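Local coordinates for putative NAD dependent dehydrogenase (Micromonospora echinospora, PDB 6NOR), which binds NAD and probably acts as an oxidoreductase in the biosynthesis of the antibiotic gentamicin, at residues H168-P179 and A245-C255; F184-L195 and S226-V237. All coordinates share one frame; numbering follows the deposited sequence.

Interaction 1: H168-P179 and A245-C255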
loop_
_atom_site.group_PDB
_atom_site.type_symbol
_atom_site.label_atom_id
_atom_site.label_comp_id
_atom_site.label_asym_id
_atom_site.label_seq_id
_atom_site.Cartn_x
_atom_site.Cartn_y
_atom_site.Cartn_z
ATOM N N HIS A 168 6.226 -17.343 -16.758
ATOM C CA HIS A 168 7.604 -17.151 -17.218
ATOM C C HIS A 168 8.554 -16.628 -16.138
ATOM O O HIS A 168 9.763 -16.659 -16.307
ATOM C CB HIS A 168 7.646 -16.198 -18.429
ATOM C CG HIS A 168 6.932 -14.895 -18.218
ATOM N ND1 HIS A 168 7.501 -13.824 -17.562
ATOM C CD2 HIS A 168 5.690 -14.492 -18.582
ATOM C CE1 HIS A 168 6.641 -12.824 -17.523
ATOM N NE2 HIS A 168 5.533 -13.204 -18.131
ATOM N N SER A 169 8.007 -16.130 -15.040
ATOM C CA SER A 169 8.820 -15.477 -14.020
ATOM C C SER A 169 8.340 -15.820 -12.642
ATOM O O SER A 169 7.142 -15.801 -12.377
ATOM C CB SER A 169 8.799 -13.957 -14.172
ATOM O OG SER A 169 9.817 -13.509 -15.036
ATOM N N VAL A 170 9.277 -16.132 -11.762
ATOM C CA VAL A 170 8.959 -16.217 -10.363
ATOM C C VAL A 170 10.092 -15.525 -9.625
ATOM O O VAL A 170 11.241 -15.574 -10.057
ATOM C CB VAL A 170 8.761 -17.658 -9.893
ATOM C CG1 VAL A 170 10.028 -18.488 -10.094
ATOM C CG2 VAL A 170 8.341 -17.677 -8.433
ATOM N N ARG A 171 9.753 -14.830 -8.549
ATOM C CA ARG A 171 10.737 -14.112 -7.785
ATOM C C ARG A 171 10.438 -14.217 -6.296
ATOM O O ARG A 171 9.329 -13.996 -5.876
ATOM C CB ARG A 171 10.784 -12.649 -8.208
ATOM C CG ARG A 171 11.579 -11.779 -7.262
ATOM C CD ARG A 171 12.198 -10.562 -7.948
ATOM N NE ARG A 171 13.267 -9.983 -7.128
ATOM C CZ ARG A 171 13.051 -9.111 -6.153
ATOM N NH1 ARG A 171 11.809 -8.713 -5.875
ATOM N NH2 ARG A 171 14.067 -8.635 -5.462
ATOM N N VAL A 172 11.447 -14.573 -5.520
ATOM C CA VAL A 172 11.348 -14.568 -4.082
ATOM C C VAL A 172 12.446 -13.707 -3.498
ATOM O O VAL A 172 13.609 -13.922 -3.768
ATOM C CB VAL A 172 11.468 -15.966 -3.474
ATOM C CG1 VAL A 172 11.276 -15.868 -1.993
ATOM C CG2 VAL A 172 10.450 -16.906 -4.082
ATOM N N ALA A 173 12.055 -12.721 -2.704
ATOM C CA ALA A 173 12.997 -11.859 -2.032
ATOM C C ALA A 173 12.935 -12.090 -0.542
ATOM O O ALA A 173 11.860 -12.126 0.044
ATOM C CB ALA A 173 12.713 -10.391 -2.369
ATOM N N PHE A 174 14.084 -12.277 0.081
ATOM C CA PHE A 174 14.069 -12.562 1.510
ATOM C C PHE A 174 15.211 -11.808 2.189
ATOM O O PHE A 174 16.382 -12.056 1.944
ATOM C CB PHE A 174 14.098 -14.086 1.747
ATOM C CG PHE A 174 13.790 -14.511 3.172
ATOM C CD1 PHE A 174 13.544 -13.587 4.161
ATOM C CD2 PHE A 174 13.564 -15.831 3.464
ATOM C CE1 PHE A 174 13.231 -13.970 5.436
ATOM C CE2 PHE A 174 13.226 -16.232 4.747
ATOM C CZ PHE A 174 13.062 -15.294 5.738
ATOM N N ARG A 175 14.834 -10.848 3.022
ATOM C CA ARG A 175 15.788 -9.917 3.596
ATOM C C ARG A 175 15.627 -9.717 5.083
ATOM O O ARG A 175 14.524 -9.550 5.587
ATOM C CB ARG A 175 15.692 -8.574 2.903
ATOM C CG ARG A 175 16.168 -8.636 1.467
ATOM C CD ARG A 175 15.640 -7.476 0.704
ATOM N NE ARG A 175 16.009 -7.529 -0.699
ATOM C CZ ARG A 175 15.313 -6.918 -1.642
ATOM N NH1 ARG A 175 14.228 -6.243 -1.307
ATOM N NH2 ARG A 175 15.697 -6.986 -2.904
ATOM N N THR A 176 16.764 -9.750 5.767
ATOM C CA THR A 176 16.847 -9.556 7.194
ATOM C C THR A 176 18.044 -8.685 7.510
ATOM O O THR A 176 18.841 -8.376 6.646
ATOM C CB THR A 176 17.020 -10.884 7.960
ATOM O OG1 THR A 176 18.400 -11.273 7.904
ATOM C CG2 THR A 176 16.166 -11.981 7.386
ATOM N N SER A 177 18.175 -8.310 8.767
ATOM C CA SER A 177 19.381 -7.655 9.257
ATOM C C SER A 177 20.396 -8.686 9.770
ATOM O O SER A 177 21.313 -8.343 10.480
ATOM C CB SER A 177 19.037 -6.689 10.376
ATOM O OG SER A 177 18.359 -7.393 11.405
ATOM N N GLY A 178 20.206 -9.956 9.440
ATOM C CA GLY A 178 21.211 -10.946 9.731
ATOM C C GLY A 178 20.971 -11.702 11.014
ATOM O O GLY A 178 20.134 -11.326 11.808
ATOM N N PRO A 179 21.721 -12.781 11.219
ATOM C CA PRO A 179 21.551 -13.693 12.354
ATOM C C PRO A 179 22.042 -13.128 13.679
ATOM O O PRO A 179 22.919 -12.288 13.696
ATOM C CB PRO A 179 22.394 -14.900 11.946
ATOM C CG PRO A 179 23.461 -14.319 11.094
ATOM C CD PRO A 179 22.781 -13.236 10.302
ATOM N N ALA A 245 10.931 -21.118 -17.577
ATOM C CA ALA A 245 10.663 -19.989 -16.696
ATOM C C ALA A 245 11.924 -19.603 -15.948
ATOM O O ALA A 245 12.729 -20.455 -15.597
ATOM C CB ALA A 245 9.576 -20.308 -15.743
ATOM N N ILE A 246 12.106 -18.312 -15.729
ATOM C CA ILE A 246 13.224 -17.825 -14.939
ATOM C C ILE A 246 12.796 -17.526 -13.505
ATOM O O ILE A 246 11.797 -16.852 -13.265
ATOM C CB ILE A 246 13.824 -16.573 -15.545
ATOM C CG1 ILE A 246 14.277 -16.852 -16.972
ATOM C CG2 ILE A 246 14.958 -16.065 -14.691
ATOM C CD1 ILE A 246 14.614 -15.607 -17.762
ATOM N N GLY A 247 13.554 -18.070 -12.567
ATOM C CA GLY A 247 13.390 -17.786 -11.166
ATOM C C GLY A 247 14.485 -16.867 -10.674
ATOM O O GLY A 247 15.613 -16.895 -11.160
ATOM N N GLN A 248 14.134 -16.020 -9.718
ATOM C CA GLN A 248 15.113 -15.201 -9.030
ATOM C C GLN A 248 14.975 -15.394 -7.520
ATOM O O GLN A 248 13.873 -15.381 -6.986
ATOM C CB GLN A 248 14.937 -13.726 -9.363
ATOM C CG GLN A 248 14.804 -13.395 -10.814
ATOM C CD GLN A 248 14.325 -11.968 -11.026
ATOM O OE1 GLN A 248 14.732 -11.054 -10.315
ATOM N NE2 GLN A 248 13.443 -11.781 -11.994
ATOM N N CYS A 249 16.096 -15.567 -6.840
ATOM C CA CYS A 249 16.110 -15.539 -5.385
ATOM C C CYS A 249 17.057 -14.448 -4.946
ATOM O O CYS A 249 18.244 -14.484 -5.245
ATOM C CB CYS A 249 16.533 -16.883 -4.817
ATOM S SG CYS A 249 15.467 -18.191 -5.401
ATOM N N ASP A 250 16.502 -13.454 -4.270
ATOM C CA ASP A 250 17.246 -12.304 -3.785
ATOM C C ASP A 250 17.279 -12.420 -2.264
ATOM O O ASP A 250 16.247 -12.332 -1.627
ATOM C CB ASP A 250 16.557 -11.018 -4.260
ATOM C CG ASP A 250 17.292 -9.741 -3.869
ATOM O OD1 ASP A 250 18.036 -9.722 -2.865
ATOM O OD2 ASP A 250 17.076 -8.723 -4.564
ATOM N N VAL A 251 18.446 -12.661 -1.682
ATOM C CA VAL A 251 18.531 -12.777 -0.230
ATOM C C VAL A 251 19.621 -11.890 0.343
ATOM O O VAL A 251 20.610 -11.613 -0.301
ATOM C CB VAL A 251 18.776 -14.230 0.215
ATOM C CG1 VAL A 251 17.653 -15.156 -0.299
ATOM C CG2 VAL A 251 20.166 -14.715 -0.213
ATOM N N SER A 252 19.431 -11.434 1.568
ATOM C CA SER A 252 20.366 -10.510 2.168
ATOM C C SER A 252 20.278 -10.538 3.673
ATOM O O SER A 252 19.191 -10.637 4.227
ATOM C CB SER A 252 20.108 -9.086 1.673
ATOM O OG SER A 252 20.973 -8.176 2.315
ATOM N N TRP A 253 21.441 -10.439 4.310
ATOM C CA TRP A 253 21.583 -10.273 5.750
ATOM C C TRP A 253 21.865 -8.826 6.128
ATOM O O TRP A 253 22.035 -8.515 7.288
ATOM C CB TRP A 253 22.726 -11.121 6.280
ATOM C CG TRP A 253 22.443 -12.562 6.554
ATOM C CD1 TRP A 253 21.231 -13.203 6.552
ATOM C CD2 TRP A 253 23.413 -13.544 6.867
ATOM N NE1 TRP A 253 21.395 -14.523 6.864
ATOM C CE2 TRP A 253 22.730 -14.762 7.060
ATOM C CE3 TRP A 253 24.800 -13.514 7.025
ATOM C CZ2 TRP A 253 23.392 -15.940 7.401
ATOM C CZ3 TRP A 253 25.457 -14.688 7.354
ATOM C CH2 TRP A 253 24.754 -15.878 7.543
ATOM N N ALA A 254 21.941 -7.939 5.146
ATOM C CA ALA A 254 22.389 -6.587 5.442
ATOM C C ALA A 254 21.296 -5.571 5.182
ATOM O O ALA A 254 21.575 -4.404 4.904
ATOM C CB ALA A 254 23.622 -6.256 4.634
ATOM N N CYS A 255 20.049 -6.016 5.287
ATOM C CA CYS A 255 18.915 -5.143 5.034
ATOM C C CYS A 255 18.257 -4.640 6.328
ATOM O O CYS A 255 17.765 -5.425 7.130
ATOM C CB CYS A 255 17.893 -5.882 4.179
ATOM S SG CYS A 255 16.501 -4.868 3.631
HETATM O O HOH W 1 12.427 -13.868 -13.084
#
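I246 and H168 begin a parallel strand pair: I246 N donates to H168 O at 2.9 Å, and I246 O receives V170 N. From here strands 246-252 and 168-175 run side by side, their axes 4.7 Å apart. A water bonded to S169 OG donates to I246 O and accepts from Q248 NE2. G247 lies beside V170, whose CG1 is 3.6 Å from G247 CA, so any side chain on G247 would press on that methyl. On the other face, the amide of Q248 puts OE1 3.5 Å from R171 CD, while its NE2 also bonds D250 of the second subunit. C249 joins V172 on the face packed against helix 199-209, where both touch A202 and C206.

D250 carries its carboxylate anti to the backbone N (chi1 -177°), which brings OD2 within reach of both R171 and R175. R175 NH2 binds OD2 at 2.8 Å from well above the carboxylate plane (62° out of it), and R171 NH2 adds a weak bond to the same oxygen at 3.1 Å, with OD2 at the edge of its guanidinium. V251 lies on the same side of the sheet as F174, its CG1 against F174 CB. S252 OG accepts from A254 N, an ST turn just where the strand ends. The indole of W253 takes P179 CD over one face, 3.6 Å from the centroid of its five-membered ring and 15° off the normal, a CH-pi contact; its NE1 bonds D197. Past the strand ends C255 N donates to T176 O, and C255 CB lies 3.7 Å from R175 CB.

With two arginines and Q248 NE2 of the second subunit all bonded to OD2, the buried D250 is probably stabilised as an anion; the reciprocal Q248-D250 bonds, with R175's salt bridge to E264 of the second subunit, tie this strand pair into the interface.

Interaction 2: F184-L195 and S226-V237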
loop_
_atom_site.group_PDB
_atom_site.type_symbol
_atom_site.label_atom_id
_atom_site.label_comp_id
_atom_site.label_asym_id
_atom_site.label_seq_id
_atom_site.Cartn_x
_atom_site.Cartn_y
_atom_site.Cartn_z
ATOM N N PHE A 184 26.321 -18.975 12.833
ATOM C CA PHE A 184 25.820 -18.701 11.489
ATOM C C PHE A 184 26.885 -18.139 10.552
ATOM O O PHE A 184 26.759 -18.280 9.356
ATOM C CB PHE A 184 24.667 -17.706 11.520
ATOM C CG PHE A 184 23.341 -18.286 11.937
ATOM C CD1 PHE A 184 22.992 -18.359 13.272
ATOM C CD2 PHE A 184 22.414 -18.670 10.990
ATOM C CE1 PHE A 184 21.771 -18.830 13.660
ATOM C CE2 PHE A 184 21.171 -19.152 11.374
ATOM C CZ PHE A 184 20.854 -19.232 12.715
ATOM N N ARG A 185 27.920 -17.490 11.083
ATOM C CA ARG A 185 28.851 -16.781 10.206
ATOM C C ARG A 185 30.153 -17.546 9.886
ATOM O O ARG A 185 31.052 -16.988 9.274
ATOM C CB ARG A 185 29.167 -15.410 10.797
ATOM C CG ARG A 185 27.924 -14.529 10.857
ATOM C CD ARG A 185 28.215 -13.078 11.195
ATOM N NE ARG A 185 27.072 -12.213 10.875
ATOM C CZ ARG A 185 26.912 -11.577 9.715
ATOM N NH1 ARG A 185 27.810 -11.693 8.743
ATOM N NH2 ARG A 185 25.849 -10.822 9.521
ATOM N N SER A 186 30.223 -18.830 10.245
ATOM C CA SER A 186 31.363 -19.667 9.871
ATOM C C SER A 186 30.951 -20.832 8.991
ATOM O O SER A 186 30.003 -21.524 9.313
ATOM C CB SER A 186 32.067 -20.206 11.109
ATOM O OG SER A 186 32.736 -19.159 11.791
ATOM N N LYS A 187 31.668 -21.041 7.885
ATOM C CA LYS A 187 31.442 -22.177 6.995
ATOM C C LYS A 187 31.465 -23.495 7.740
ATOM O O LYS A 187 30.622 -24.346 7.528
ATOM C CB LYS A 187 32.491 -22.246 5.889
ATOM C CG LYS A 187 32.259 -21.354 4.707
ATOM C CD LYS A 187 33.532 -21.307 3.867
ATOM C CE LYS A 187 33.394 -20.426 2.644
ATOM N NZ LYS A 187 34.669 -20.369 1.888
ATOM N N ALA A 188 32.446 -23.645 8.617
ATOM C CA ALA A 188 32.621 -24.881 9.356
ATOM C C ALA A 188 31.335 -25.272 10.082
ATOM O O ALA A 188 30.965 -26.438 10.107
ATOM C CB ALA A 188 33.783 -24.756 10.352
ATOM N N THR A 189 30.658 -24.295 10.675
ATOM C CA THR A 189 29.478 -24.603 11.467
ATOM C C THR A 189 28.180 -24.363 10.713
ATOM O O THR A 189 27.146 -24.899 11.085
ATOM C CB THR A 189 29.442 -23.784 12.764
ATOM O OG1 THR A 189 29.940 -22.469 12.493
ATOM C CG2 THR A 189 30.293 -24.429 13.825
ATOM N N ALA A 190 28.227 -23.564 9.655
ATOM C CA ALA A 190 26.984 -23.134 9.015
ATOM C C ALA A 190 26.800 -23.606 7.577
ATOM O O ALA A 190 25.684 -23.613 7.071
ATOM C CB ALA A 190 26.881 -21.614 9.072
ATOM N N GLY A 191 27.882 -23.987 6.909
ATOM C CA GLY A 191 27.784 -24.392 5.517
ATOM C C GLY A 191 27.936 -23.218 4.572
ATOM O O GLY A 191 28.687 -23.275 3.613
ATOM N N GLY A 192 27.235 -22.136 4.863
ATOM C CA GLY A 192 27.341 -20.918 4.084
ATOM C C GLY A 192 26.555 -19.819 4.756
ATOM O O GLY A 192 26.046 -20.017 5.856
ATOM N N GLY A 193 26.449 -18.673 4.098
ATOM C CA GLY A 193 25.794 -17.525 4.687
ATOM C C GLY A 193 24.352 -17.382 4.264
ATOM O O GLY A 193 23.616 -18.357 4.234
ATOM N N ALA A 194 23.978 -16.161 3.890
ATOM C CA ALA A 194 22.605 -15.818 3.519
ATOM C C ALA A 194 22.027 -16.743 2.475
ATOM O O ALA A 194 20.840 -17.025 2.480
ATOM C CB ALA A 194 22.536 -14.373 3.008
ATOM N N LEU A 195 22.862 -17.204 1.561
ATOM C CA LEU A 195 22.392 -18.089 0.503
ATOM C C LEU A 195 21.969 -19.436 1.061
ATOM O O LEU A 195 21.068 -20.077 0.547
ATOM C CB LEU A 195 23.473 -18.277 -0.553
ATOM C CG LEU A 195 23.010 -18.569 -1.966
ATOM C CD1 LEU A 195 21.922 -17.591 -2.345
ATOM C CD2 LEU A 195 24.195 -18.459 -2.909
ATOM N N SER A 226 30.118 -8.029 5.866
ATOM C CA SER A 226 30.621 -8.068 7.228
ATOM C C SER A 226 32.060 -8.583 7.310
ATOM O O SER A 226 32.440 -9.507 6.598
ATOM C CB SER A 226 29.694 -8.940 8.069
ATOM O OG SER A 226 30.313 -9.406 9.256
ATOM N N ALA A 227 32.853 -7.996 8.197
ATOM C CA ALA A 227 34.222 -8.463 8.415
ATOM C C ALA A 227 34.235 -9.788 9.185
ATOM O O ALA A 227 35.035 -10.681 8.909
ATOM C CB ALA A 227 35.029 -7.411 9.155
ATOM N N ALA A 228 33.338 -9.900 10.152
ATOM C CA ALA A 228 33.208 -11.115 10.933
ATOM C C ALA A 228 32.806 -12.290 10.053
ATOM O O ALA A 228 31.940 -12.156 9.203
ATOM C CB ALA A 228 32.206 -10.919 12.038
ATOM N N GLY A 229 33.464 -13.428 10.256
ATOM C CA GLY A 229 33.113 -14.664 9.594
ATOM C C GLY A 229 33.701 -14.805 8.215
ATOM O O GLY A 229 34.440 -13.945 7.751
ATOM N N ASP A 230 33.360 -15.898 7.548
ATOM C CA ASP A 230 33.874 -16.131 6.202
ATOM C C ASP A 230 32.770 -16.518 5.220
ATOM O O ASP A 230 33.020 -17.218 4.251
ATOM C CB ASP A 230 34.953 -17.216 6.226
ATOM C CG ASP A 230 34.507 -18.468 6.958
ATOM O OD1 ASP A 230 33.292 -18.617 7.183
ATOM O OD2 ASP A 230 35.364 -19.310 7.299
ATOM N N VAL A 231 31.545 -16.071 5.470
ATOM C CA VAL A 231 30.423 -16.419 4.593
ATOM C C VAL A 231 29.792 -15.173 4.004
ATOM O O VAL A 231 30.015 -14.081 4.500
ATOM C CB VAL A 231 29.339 -17.238 5.328
ATOM C CG1 VAL A 231 29.892 -18.573 5.761
ATOM C CG2 VAL A 231 28.769 -16.450 6.533
ATOM N N GLU A 232 28.989 -15.353 2.959
ATOM C CA GLU A 232 28.393 -14.235 2.228
ATOM C C GLU A 232 27.207 -13.618 2.974
ATOM O O GLU A 232 26.510 -14.317 3.700
ATOM C CB GLU A 232 27.962 -14.690 0.837
ATOM C CG GLU A 232 26.622 -15.413 0.774
ATOM C CD GLU A 232 26.661 -16.845 1.305
ATOM O OE1 GLU A 232 27.747 -17.368 1.624
ATOM O OE2 GLU A 232 25.588 -17.454 1.410
ATOM N N ASP A 233 26.994 -12.314 2.778
ATOM C CA ASP A 233 25.872 -11.559 3.371
ATOM C C ASP A 233 24.730 -11.346 2.395
ATOM O O ASP A 233 23.603 -11.035 2.778
ATOM C CB ASP A 233 26.320 -10.174 3.841
ATOM C CG ASP A 233 27.139 -10.217 5.108
ATOM O OD1 ASP A 233 26.561 -10.447 6.188
ATOM O OD2 ASP A 233 28.358 -9.979 5.030
ATOM N N GLN A 234 25.039 -11.432 1.118
ATOM C CA GLN A 234 24.015 -11.250 0.112
ATOM C C GLN A 234 24.273 -12.154 -1.055
ATOM O O GLN A 234 25.406 -12.501 -1.355
ATOM C CB GLN A 234 23.936 -9.799 -0.362
ATOM C CG GLN A 234 25.212 -9.222 -0.843
ATOM C CD GLN A 234 25.034 -7.843 -1.482
ATOM O OE1 GLN A 234 26.005 -7.124 -1.688
ATOM N NE2 GLN A 234 23.798 -7.484 -1.805
ATOM N N GLY A 235 23.191 -12.541 -1.705
ATOM C CA GLY A 235 23.278 -13.373 -2.873
ATOM C C GLY A 235 22.064 -13.213 -3.752
ATOM O O GLY A 235 20.960 -12.909 -3.284
ATOM N N VAL A 236 22.288 -13.411 -5.041
ATOM C CA VAL A 236 21.217 -13.455 -6.005
ATOM C C VAL A 236 21.433 -14.694 -6.857
ATOM O O VAL A 236 22.507 -14.930 -7.368
ATOM C CB VAL A 236 21.173 -12.195 -6.885
ATOM C CG1 VAL A 236 19.929 -12.208 -7.748
ATOM C CG2 VAL A 236 21.185 -10.951 -6.033
ATOM N N VAL A 237 20.400 -15.497 -6.975
ATOM C CA VAL A 237 20.426 -16.674 -7.806
ATOM C C VAL A 237 19.468 -16.512 -8.977
ATOM O O VAL A 237 18.301 -16.220 -8.788
ATOM C CB VAL A 237 20.022 -17.925 -7.014
ATOM C CG1 VAL A 237 20.173 -19.190 -7.869
ATOM C CG2 VAL A 237 20.833 -18.029 -5.728
HETATM O O HOH W 2 34.605 -21.741 8.775
#
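E232 folds its carboxylate back over G193, the N-cap residue, and the first residues of helix 194-197. Its chain is bent at chi2 (-75°), which brings OE2 to L195 N at 2.7 Å, bonded through the anti lone pair, while G193 N makes weak bonds to both carboxylate oxygens. The backbone joins in: A194 N donates to E232 O at 3.1 Å, and a CB on G193 would collide with that same oxygen, hence glycine. A carboxylate at a helix N-terminus is well placed to meet the partial positive charge there, and Y348 OH also bonds OE2. Replacing E232 with an alanine would probably strip L195 N and the Y348 hydroxyl of their shared acceptor and open a gap over G193.

V231 wedges its branches between residues 185-187 and 192-193: CB sits 3.5 Å from G193 N, CG2 faces R185 O, and CG1 meets K187 CG at 3.8 Å, the valine and lysine sliding past each other in opposite directions. Beside them D230 turns OD1 to K187 N, accepting at 3.0 Å on its syn lone pair at the first turn of helix 187-190; its OD2 reaches A188 N through a water. R185 crosses D233 at about a right angle, guanidinium and carboxylate planes 43° apart. R185 NH1 makes a salt bridge to D233 OD1, met on its syn side at 3.1 Å; NH2 adds a weak bond, and D233 OD2 takes S226 N. At G229, whose phi is positive, a side chain would run into R185 O, the acceptor of D230 N.

Beyond the loop, L195 CD1 packs 3.6 Å from V237 CG2 on strand 234-241. Helix 194-197 lies on the sheet, A194 and L195 touching V251 of strand 246-252, and L195 also T222 of strand 215-223 and Y348 of helix 334-353.

In the fold
Interaction 2 is nested in the chain loop that interaction 1 closes; their centres lie about 15 Å apart, and both reach the same mixed sheet of the GFO/IDH/MocA C-terminal domain. Strands 246-252 and 234-241 are neighbours: C249 O and V237 N are 2.9 Å apart, and W253 N is 2.7 Å from D233 O, both probable hydrogen bonds. W253 also bridges the two by packing, its CH2 3.5 Å from G193 CA, and P179 CB meets F184 CG at 3.5 Å. That last pair leads to the cofactor: the F184 side chain is about 4 Å from the bound NAD, that of F174 about 7 Å. Both contacts also touch the second subunit.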